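Local coordinates for protein FOKI restriction endonuclease (Planomicrobium okeanokoites, PDB 2FOK) that recognises a specific DNA sequence and, as a type IIS restriction endonuclease, hydrolyses the DNA at a distance from that site through a separate metal-dependent cleavage domain, at residues K177-K182 with L195-L200; K244-I249 with K258-H263. All coordinates share one frame; numbering follows the deposited sequence.

Contact 1: K177-K182 with L195-L200; sequences KFDLGK and LPEGIL
Phe-178, on the first turn of the short helix 177-181, reaches across to Leu-195, Glu-197 and Leu-200 and carries most of the apolar contact. Its CG stands anti to the carbonyl carbon (chi1 -48°), which directs the ring toward Leu-195 and Leu-200. CZ meets Leu-200 CD2 at 3.2 Å, the two side chains crossing at about a right angle, while CE1 lies 4.2 Å from Leu-195 CD1. CG of the preceding Lys-177 rests over one ring face, offset toward the rim. At the root of the ring, CB packs against Glu-197 CB. With only the methyl group of an alanine at Phe-178, Leu-195 and Leu-200 would probably lose their apolar partner from helix 177-181, and Lys-177 CG the ring face it rests on.

Asp-179 follows with a carboxylate set 49° from the plane of the Glu-197 carboxylate, Asp-179 OD2 and Glu-197 OE2 being 3.6 Å apart. Two waters join these residues. One donates to Asp-179 OD1 and accepts from Glu-197 N at 3.1 Å; the other donates to Glu-197 OE1 at 2.9 Å and only weakly to Asp-179 OD2. Glu-197 OE2 is also hydrogen-bonded to Thr-176 OG1.

Within recognition subdomain 2, the contact thus fastens helix 177-181 to the start of helix 197-205 by an apolar patch around Phe-178 and a hydrated polar border, where water and Thr-176 probably ease the like-charge repulsion.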
ATOM      1  N   LYS A 177      -1.031  12.726   1.293  1.00 23.09           N
ATOM      2  CA  LYS A 177      -0.642  11.352   1.579  1.00 19.05           C
ATOM      3  C   LYS A 177      -0.585  10.523   0.297  1.00 22.06           C
ATOM      4  O   LYS A 177       0.155   9.534   0.214  1.00 19.50           O
ATOM      5  CB  LYS A 177      -1.657  10.737   2.531  1.00 21.43           C
ATOM      6  CG  LYS A 177      -3.093  10.815   2.012  1.00 17.39           C
ATOM      7  CD  LYS A 177      -4.044  10.003   2.875  1.00 24.22           C
ATOM      8  CE  LYS A 177      -5.273  10.824   3.272  1.00 23.21           C
ATOM      9  NZ  LYS A 177      -6.397   9.968   3.732  1.00 26.81           N
ATOM     10  N   PHE A 178      -1.374  10.932  -0.698  1.00 22.18           N
ATOM     11  CA  PHE A 178      -1.435  10.239  -1.990  1.00 21.35           C
ATOM     12  C   PHE A 178      -0.216  10.525  -2.847  1.00 18.83           C
ATOM     13  O   PHE A 178       0.291   9.625  -3.529  1.00 16.77           O
ATOM     14  CB  PHE A 178      -2.681  10.654  -2.782  1.00 16.85           C
ATOM     15  CG  PHE A 178      -3.943  10.616  -1.986  1.00 21.70           C
ATOM     16  CD1 PHE A 178      -4.656   9.429  -1.846  1.00 16.66           C
ATOM     17  CD2 PHE A 178      -4.425  11.770  -1.374  1.00 18.07           C
ATOM     18  CE1 PHE A 178      -5.829   9.394  -1.107  1.00 21.42           C
ATOM     19  CE2 PHE A 178      -5.598  11.740  -0.633  1.00 21.17           C
ATOM     20  CZ  PHE A 178      -6.301  10.551  -0.501  1.00 19.05           C
ATOM     21  N   ASP A 179       0.229  11.781  -2.833  1.00 18.55           N
ATOM     22  CA  ASP A 179       1.402  12.206  -3.608  1.00 17.98           C
ATOM     23  C   ASP A 179       2.662  11.639  -3.002  1.00 16.29           C
ATOM     24  O   ASP A 179       3.697  11.546  -3.656  1.00 19.47           O
ATOM     25  CB  ASP A 179       1.529  13.719  -3.611  1.00 20.79           C
ATOM     26  CG  ASP A 179       0.916  14.343  -4.828  1.00 25.84           C
ATOM     27  OD1 ASP A 179       0.554  13.577  -5.746  1.00 24.42           O
ATOM     28  OD2 ASP A 179       0.797  15.592  -4.853  1.00 25.91           O
ATOM     29  N   LEU A 180       2.570  11.308  -1.720  1.00 19.84           N
ATOM     30  CA  LEU A 180       3.678  10.733  -0.981  1.00 17.51           C
ATOM     31  C   LEU A 180       3.581   9.227  -1.100  1.00 14.91           C
ATOM     32  O   LEU A 180       4.569   8.553  -1.379  1.00 20.31           O
ATOM     33  CB  LEU A 180       3.599  11.161   0.485  1.00 16.57           C
ATOM     34  CG  LEU A 180       4.017  12.617   0.710  1.00 17.27           C
ATOM     35  CD1 LEU A 180       3.508  13.122   2.061  1.00 15.03           C
ATOM     36  CD2 LEU A 180       5.529  12.722   0.624  1.00 13.58           C
ATOM     37  N   GLY A 181       2.372   8.706  -0.924  1.00 15.98           N
ATOM     38  CA  GLY A 181       2.152   7.270  -0.993  1.00 16.20           C
ATOM     39  C   GLY A 181       2.588   6.580  -2.268  1.00 16.16           C
ATOM     40  O   GLY A 181       3.027   5.437  -2.235  1.00 18.78           O
ATOM     41  N   LYS A 182       2.468   7.271  -3.396  1.00 20.27           N
ATOM     42  CA  LYS A 182       2.844   6.713  -4.686  1.00 22.84           C
ATOM     43  C   LYS A 182       4.348   6.449  -4.824  1.00 24.78           C
ATOM     44  O   LYS A 182       4.784   5.704  -5.708  1.00 25.43           O
ATOM     45  CB  LYS A 182       2.376   7.649  -5.797  1.00 24.63           C
ATOM     46  CG  LYS A 182       2.772   9.096  -5.586  1.00 29.15           C
ATOM     47  CD  LYS A 182       2.313   9.956  -6.746  1.00 26.34           C
ATOM     48  CE  LYS A 182       3.046  11.273  -6.755  1.00 23.13           C
ATOM     49  NZ  LYS A 182       3.783  11.465  -8.019  1.00 29.39           N
ATOM     50  N   LEU A 195      -3.913   5.678  -4.282  1.00 20.47           N
ATOM     51  CA  LEU A 195      -4.990   6.158  -5.136  1.00 22.85           C
ATOM     52  C   LEU A 195      -4.596   7.439  -5.854  1.00 24.09           C
ATOM     53  O   LEU A 195      -4.165   8.405  -5.219  1.00 27.00           O
ATOM     54  CB  LEU A 195      -6.250   6.456  -4.319  1.00 18.33           C
ATOM     55  CG  LEU A 195      -6.750   5.480  -3.258  1.00 19.30           C
ATOM     56  CD1 LEU A 195      -7.936   6.109  -2.530  1.00 16.96           C
ATOM     57  CD2 LEU A 195      -7.152   4.177  -3.906  1.00 18.78           C
ATOM     58  N   PRO A 196      -4.715   7.460  -7.190  1.00 24.77           N
ATOM     59  CA  PRO A 196      -4.368   8.672  -7.942  1.00 23.02           C
ATOM     60  C   PRO A 196      -5.115   9.862  -7.328  1.00 23.72           C
ATOM     61  O   PRO A 196      -6.334   9.881  -7.287  1.00 23.12           O
ATOM     62  CB  PRO A 196      -4.843   8.360  -9.357  1.00 23.95           C
ATOM     63  CG  PRO A 196      -4.804   6.860  -9.443  1.00 23.24           C
ATOM     64  CD  PRO A 196      -5.135   6.354  -8.071  1.00 23.96           C
ATOM     65  N   GLU A 197      -4.371  10.838  -6.830  1.00 27.02           N
ATOM     66  CA  GLU A 197      -4.953  12.015  -6.192  1.00 26.17           C
ATOM     67  C   GLU A 197      -5.994  12.675  -7.086  1.00 27.10           C
ATOM     68  O   GLU A 197      -7.146  12.850  -6.689  1.00 29.26           O
ATOM     69  CB  GLU A 197      -3.842  13.012  -5.856  1.00 24.15           C
ATOM     70  CG  GLU A 197      -4.335  14.273  -5.199  1.00 26.90           C
ATOM     71  CD  GLU A 197      -3.245  15.299  -5.066  1.00 30.71           C
ATOM     72  OE1 GLU A 197      -2.918  15.955  -6.084  1.00 29.84           O
ATOM     73  OE2 GLU A 197      -2.710  15.445  -3.943  1.00 31.70           O
ATOM     74  N   GLY A 198      -5.584  13.055  -8.292  1.00 26.45           N
ATOM     75  CA  GLY A 198      -6.509  13.679  -9.216  1.00 26.65           C
ATOM     76  C   GLY A 198      -7.820  12.918  -9.297  1.00 26.34           C
ATOM     77  O   GLY A 198      -8.886  13.519  -9.271  1.00 26.25           O
ATOM     78  N   ILE A 199      -7.742  11.591  -9.384  1.00 27.90           N
ATOM     79  CA  ILE A 199      -8.935  10.759  -9.475  1.00 26.10           C
ATOM     80  C   ILE A 199      -9.737  10.759  -8.169  1.00 25.88           C
ATOM     81  O   ILE A 199     -10.965  10.687  -8.189  1.00 29.33           O
ATOM     82  CB  ILE A 199      -8.576   9.295  -9.867  1.00 26.69           C
ATOM     83  CG1 ILE A 199      -8.149   9.245 -11.339  1.00 21.43           C
ATOM     84  CG2 ILE A 199      -9.783   8.375  -9.657  1.00 23.83           C
ATOM     85  CD1 ILE A 199      -7.698   7.888 -11.807  1.00 17.61           C
ATOM     86  N   LEU A 200      -9.056  10.856  -7.036  1.00 23.75           N
ATOM     87  CA  LEU A 200      -9.768  10.870  -5.769  1.00 24.74           C
ATOM     88  C   LEU A 200     -10.462  12.215  -5.500  1.00 20.68           C
ATOM     89  O   LEU A 200     -11.534  12.258  -4.896  1.00 23.04           O
ATOM     90  CB  LEU A 200      -8.823  10.529  -4.606  1.00 27.00           C
ATOM     91  CG  LEU A 200      -9.545  10.639  -3.248  1.00 32.82           C
ATOM     92  CD1 LEU A 200      -9.736   9.258  -2.634  1.00 27.19           C
ATOM     93  CD2 LEU A 200      -8.767  11.562  -2.322  1.00 29.72           C
TER
HETATM   94  O   HOH W   1      -1.287  11.395  -6.617  1.00 29.73           O
HETATM   95  O   HOH W   2      -0.906  18.008  -6.619  1.00 38.68           O

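Contact 2: K244-I249 with K258-H263; sequences KKEFII and KEFISH
Lys-245 and Ile-261 form a hydrogen-bonded pair of the antiparallel hairpin, each N bonded to the other's O at 2.7 Å. The next such pair, Phe-247 and Glu-259, is less even: Phe-247 N to Glu-259 O spans 2.6 Å, whereas Glu-259 N to Phe-247 O is 3.0 Å but nearly straight, 172° at the hydrogen. Between them lies the non-hydrogen-bonded pair Glu-246 and Phe-260, where Phe-260 CA makes a CA-H...O contact with Lys-245 O.

On the face bearing Glu-246 and Phe-260, Lys-244 bends over the aromatic ring. Its NZ stands 4.2 Å from the Phe-260 ring centroid, 27° off the normal, in a cation-pi interaction, and CE covers the same face near CD2. This ammonium also makes a salt bridge with Glu-246 OE2. The Glu-246 carboxylate lies beside Phe-260 CB, so lysine, glutamate and phenylalanine form one cluster. Phe-260 CG sits between its backbone N and carbonyl carbon (chi1 73°), keeping the ring close to the strand, where the bent Lys-244 chain folds over it.

On the other face, Phe-247 CE1 meets Ile-261 CG1 at 3.8 Å, while the backbone O of Glu-259 lies at the ring edge.

Farther out, helix 197-205 packs on Phe-247 through Leu-201, and Thr-176 of strand 175-176 touches both Phe-247 and Ile-261. Arg-216 of helix 209-218 touches Phe-260, Ile-261 and Ser-262, and Lys-245 NZ bonds to His-174 O. In this beta hairpin of recognition subdomain 2, one face joins a cation, a carboxylate and an aromatic ring; the other centres on Phe-247 and Ile-261, flanked by Lys-245 and Glu-259, and packs partly on helix 197-205.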
ATOM      1  N   LYS A 244      -3.719  21.338   5.701  1.00 32.08           N
ATOM      2  CA  LYS A 244      -4.536  21.032   4.541  1.00 29.03           C
ATOM      3  C   LYS A 244      -4.062  21.696   3.256  1.00 31.41           C
ATOM      4  O   LYS A 244      -3.600  22.830   3.256  1.00 33.59           O
ATOM      5  CB  LYS A 244      -5.991  21.414   4.800  1.00 28.51           C
ATOM      6  CG  LYS A 244      -6.285  22.891   4.616  1.00 33.02           C
ATOM      7  CD  LYS A 244      -7.131  23.420   5.752  1.00 30.10           C
ATOM      8  CE  LYS A 244      -8.591  23.406   5.384  1.00 34.02           C
ATOM      9  NZ  LYS A 244      -8.851  24.285   4.215  1.00 41.15           N
ATOM     10  N   LYS A 245      -4.179  20.960   2.160  1.00 31.38           N
ATOM     11  CA  LYS A 245      -3.810  21.445   0.847  1.00 31.66           C
ATOM     12  C   LYS A 245      -5.147  21.755   0.170  1.00 32.15           C
ATOM     13  O   LYS A 245      -6.137  21.058   0.401  1.00 31.46           O
ATOM     14  CB  LYS A 245      -3.050  20.349   0.096  1.00 32.00           C
ATOM     15  CG  LYS A 245      -2.561  20.720  -1.285  1.00 26.10           C
ATOM     16  CD  LYS A 245      -1.216  20.054  -1.554  1.00 25.05           C
ATOM     17  CE  LYS A 245      -1.051  19.664  -3.023  1.00 25.29           C
ATOM     18  NZ  LYS A 245      -0.033  20.492  -3.738  1.00 18.54           N
ATOM     19  N   GLU A 246      -5.188  22.804  -0.645  1.00 36.25           N
ATOM     20  CA  GLU A 246      -6.430  23.181  -1.317  1.00 38.78           C
ATOM     21  C   GLU A 246      -6.376  22.973  -2.819  1.00 37.39           C
ATOM     22  O   GLU A 246      -5.302  22.994  -3.418  1.00 39.37           O
ATOM     23  CB  GLU A 246      -6.769  24.636  -1.013  1.00 41.84           C
ATOM     24  CG  GLU A 246      -6.887  24.928   0.469  1.00 47.40           C
ATOM     25  CD  GLU A 246      -8.258  25.426   0.846  1.00 50.95           C
ATOM     26  OE1 GLU A 246      -8.749  26.367   0.186  1.00 52.37           O
ATOM     27  OE2 GLU A 246      -8.846  24.875   1.801  1.00 55.06           O
ATOM     28  N   PHE A 247      -7.543  22.774  -3.422  1.00 37.04           N
ATOM     29  CA  PHE A 247      -7.637  22.548  -4.858  1.00 37.36           C
ATOM     30  C   PHE A 247      -8.868  23.205  -5.481  1.00 39.56           C
ATOM     31  O   PHE A 247      -9.861  23.459  -4.804  1.00 41.16           O
ATOM     32  CB  PHE A 247      -7.693  21.047  -5.148  1.00 35.73           C
ATOM     33  CG  PHE A 247      -6.568  20.261  -4.536  1.00 31.56           C
ATOM     34  CD1 PHE A 247      -6.674  19.760  -3.245  1.00 27.37           C
ATOM     35  CD2 PHE A 247      -5.415  19.985  -5.269  1.00 30.96           C
ATOM     36  CE1 PHE A 247      -5.658  18.998  -2.699  1.00 29.06           C
ATOM     37  CE2 PHE A 247      -4.389  19.219  -4.730  1.00 22.65           C
ATOM     38  CZ  PHE A 247      -4.509  18.724  -3.446  1.00 26.48           C
ATOM     39  N   ILE A 248      -8.787  23.481  -6.779  1.00 40.31           N
ATOM     40  CA  ILE A 248      -9.901  24.064  -7.519  1.00 42.54           C
ATOM     41  C   ILE A 248     -10.412  22.934  -8.405  1.00 42.81           C
ATOM     42  O   ILE A 248      -9.842  22.664  -9.462  1.00 43.19           O
ATOM     43  CB  ILE A 248      -9.449  25.235  -8.434  1.00 44.07           C
ATOM     44  CG1 ILE A 248      -9.200  26.497  -7.598  1.00 44.42           C
ATOM     45  CG2 ILE A 248     -10.512  25.498  -9.510  1.00 40.92           C
ATOM     46  CD1 ILE A 248     -10.460  27.296  -7.278  1.00 40.62           C
ATOM     47  N   ILE A 249     -11.478  22.269  -7.973  1.00 43.54           N
ATOM     48  CA  ILE A 249     -12.031  21.158  -8.741  1.00 42.40           C
ATOM     49  C   ILE A 249     -13.423  21.464  -9.277  1.00 42.57           C
ATOM     50  O   ILE A 249     -14.421  21.320  -8.564  1.00 42.14           O
ATOM     51  CB  ILE A 249     -12.088  19.882  -7.886  1.00 40.81           C
ATOM     52  CG1 ILE A 249     -10.765  19.713  -7.132  1.00 42.79           C
ATOM     53  CG2 ILE A 249     -12.363  18.664  -8.771  1.00 42.97           C
ATOM     54  CD1 ILE A 249      -9.515  19.787  -8.012  1.00 37.06           C
ATOM     55  N   LYS A 258     -14.575  23.757  -4.950  1.00 42.60           N
ATOM     56  CA  LYS A 258     -13.290  23.883  -4.286  1.00 43.13           C
ATOM     57  C   LYS A 258     -13.192  22.737  -3.306  1.00 40.77           C
ATOM     58  O   LYS A 258     -14.194  22.338  -2.708  1.00 40.27           O
ATOM     59  CB  LYS A 258     -13.196  25.223  -3.553  1.00 46.41           C
ATOM     60  CG  LYS A 258     -12.044  26.096  -4.024  1.00 49.61           C
ATOM     61  CD  LYS A 258     -10.796  25.862  -3.181  1.00 51.62           C
ATOM     62  CE  LYS A 258      -9.961  27.136  -3.067  1.00 55.52           C
ATOM     63  NZ  LYS A 258      -9.325  27.526  -4.359  1.00 49.14           N
ATOM     64  N   GLU A 259     -11.991  22.194  -3.153  1.00 39.14           N
ATOM     65  CA  GLU A 259     -11.786  21.079  -2.243  1.00 38.04           C
ATOM     66  C   GLU A 259     -10.438  21.206  -1.557  1.00 35.89           C
ATOM     67  O   GLU A 259      -9.567  21.941  -2.016  1.00 36.12           O
ATOM     68  CB  GLU A 259     -11.869  19.750  -3.010  1.00 36.02           C
ATOM     69  CG  GLU A 259     -13.166  19.559  -3.801  1.00 37.12           C
ATOM     70  CD  GLU A 259     -14.398  19.455  -2.902  1.00 37.89           C
ATOM     71  OE1 GLU A 259     -14.266  18.961  -1.761  1.00 38.28           O
ATOM     72  OE2 GLU A 259     -15.497  19.867  -3.335  1.00 33.44           O
ATOM     73  N   PHE A 260     -10.281  20.490  -0.449  1.00 36.75           N
ATOM     74  CA  PHE A 260      -9.043  20.499   0.321  1.00 34.23           C
ATOM     75  C   PHE A 260      -8.771  19.124   0.906  1.00 34.66           C
ATOM     76  O   PHE A 260      -9.698  18.348   1.142  1.00 32.17           O
ATOM     77  CB  PHE A 260      -9.131  21.520   1.458  1.00 32.63           C
ATOM     78  CG  PHE A 260     -10.031  21.097   2.590  1.00 33.18           C
ATOM     79  CD1 PHE A 260     -11.407  21.292   2.514  1.00 29.67           C
ATOM     80  CD2 PHE A 260      -9.500  20.507   3.737  1.00 26.49           C
ATOM     81  CE1 PHE A 260     -12.247  20.903   3.577  1.00 34.51           C
ATOM     82  CE2 PHE A 260     -10.324  20.115   4.794  1.00 28.26           C
ATOM     83  CZ  PHE A 260     -11.697  20.313   4.718  1.00 30.10           C
ATOM     84  N   ILE A 261      -7.490  18.832   1.120  1.00 37.82           N
ATOM     85  CA  ILE A 261      -7.053  17.569   1.712  1.00 36.74           C
ATOM     86  C   ILE A 261      -6.296  17.947   2.990  1.00 38.35           C
ATOM     87  O   ILE A 261      -5.285  18.651   2.932  1.00 37.39           O
ATOM     88  CB  ILE A 261      -6.103  16.794   0.769  1.00 36.21           C
ATOM     89  CG1 ILE A 261      -6.882  16.240  -0.431  1.00 32.90           C
ATOM     90  CG2 ILE A 261      -5.425  15.668   1.525  1.00 36.66           C
ATOM     91  CD1 ILE A 261      -8.109  15.446  -0.060  1.00 30.76           C
ATOM     92  N   SER A 262      -6.786  17.486   4.138  1.00 34.94           N
ATOM     93  CA  SER A 262      -6.149  17.813   5.409  1.00 31.31           C
ATOM     94  C   SER A 262      -4.883  17.012   5.704  1.00 31.85           C
ATOM     95  O   SER A 262      -4.042  17.439   6.495  1.00 32.07           O
ATOM     96  CB  SER A 262      -7.151  17.626   6.539  1.00 30.96           C
ATOM     97  OG  SER A 262      -8.463  17.536   6.024  1.00 34.44           O
ATOM     98  N   HIS A 263      -4.750  15.850   5.073  1.00 30.12           N
ATOM     99  CA  HIS A 263      -3.583  15.011   5.273  1.00 27.91           C
ATOM    100  C   HIS A 263      -2.505  15.392   4.279  1.00 28.31           C
ATOM    101  O   HIS A 263      -2.180  14.639   3.359  1.00 30.41           O
ATOM    102  CB  HIS A 263      -3.949  13.532   5.120  1.00 25.77           C
ATOM    103  CG  HIS A 263      -4.847  13.020   6.206  1.00 27.28           C
ATOM    104  ND1 HIS A 263      -5.766  12.012   6.001  1.00 26.98           N
ATOM    105  CD2 HIS A 263      -4.983  13.393   7.501  1.00 28.34           C
ATOM    106  CE1 HIS A 263      -6.429  11.786   7.121  1.00 27.76           C
ATOM    107  NE2 HIS A 263      -5.974  12.611   8.047  1.00 25.55           N
TER

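How the contacts relate
Contact 1 is buried nearer the centre of the chain, whereas contact 2 is a surface contact; their centres are about 13 Å apart, and both belong to recognition subdomain 2. Both segments of contact 1 precede those of contact 2 in sequence. They nevertheless meet: Lys-177 N probably hydrogen-bonds to His-263 O at 3.0 Å, and Glu-197 OE2 packs beside Phe-247 CZ. Helix 197-205, which begins in contact 1, thus also borders the hairpin of contact 2. Contact 1 joins a short helix to the start of another and the loop leading into it, through side chains and bridging waters, without direct hydrogen bonds between its segments; contact 2 joins strands chiefly through backbone bonds, supplemented by side-chain packing and charge.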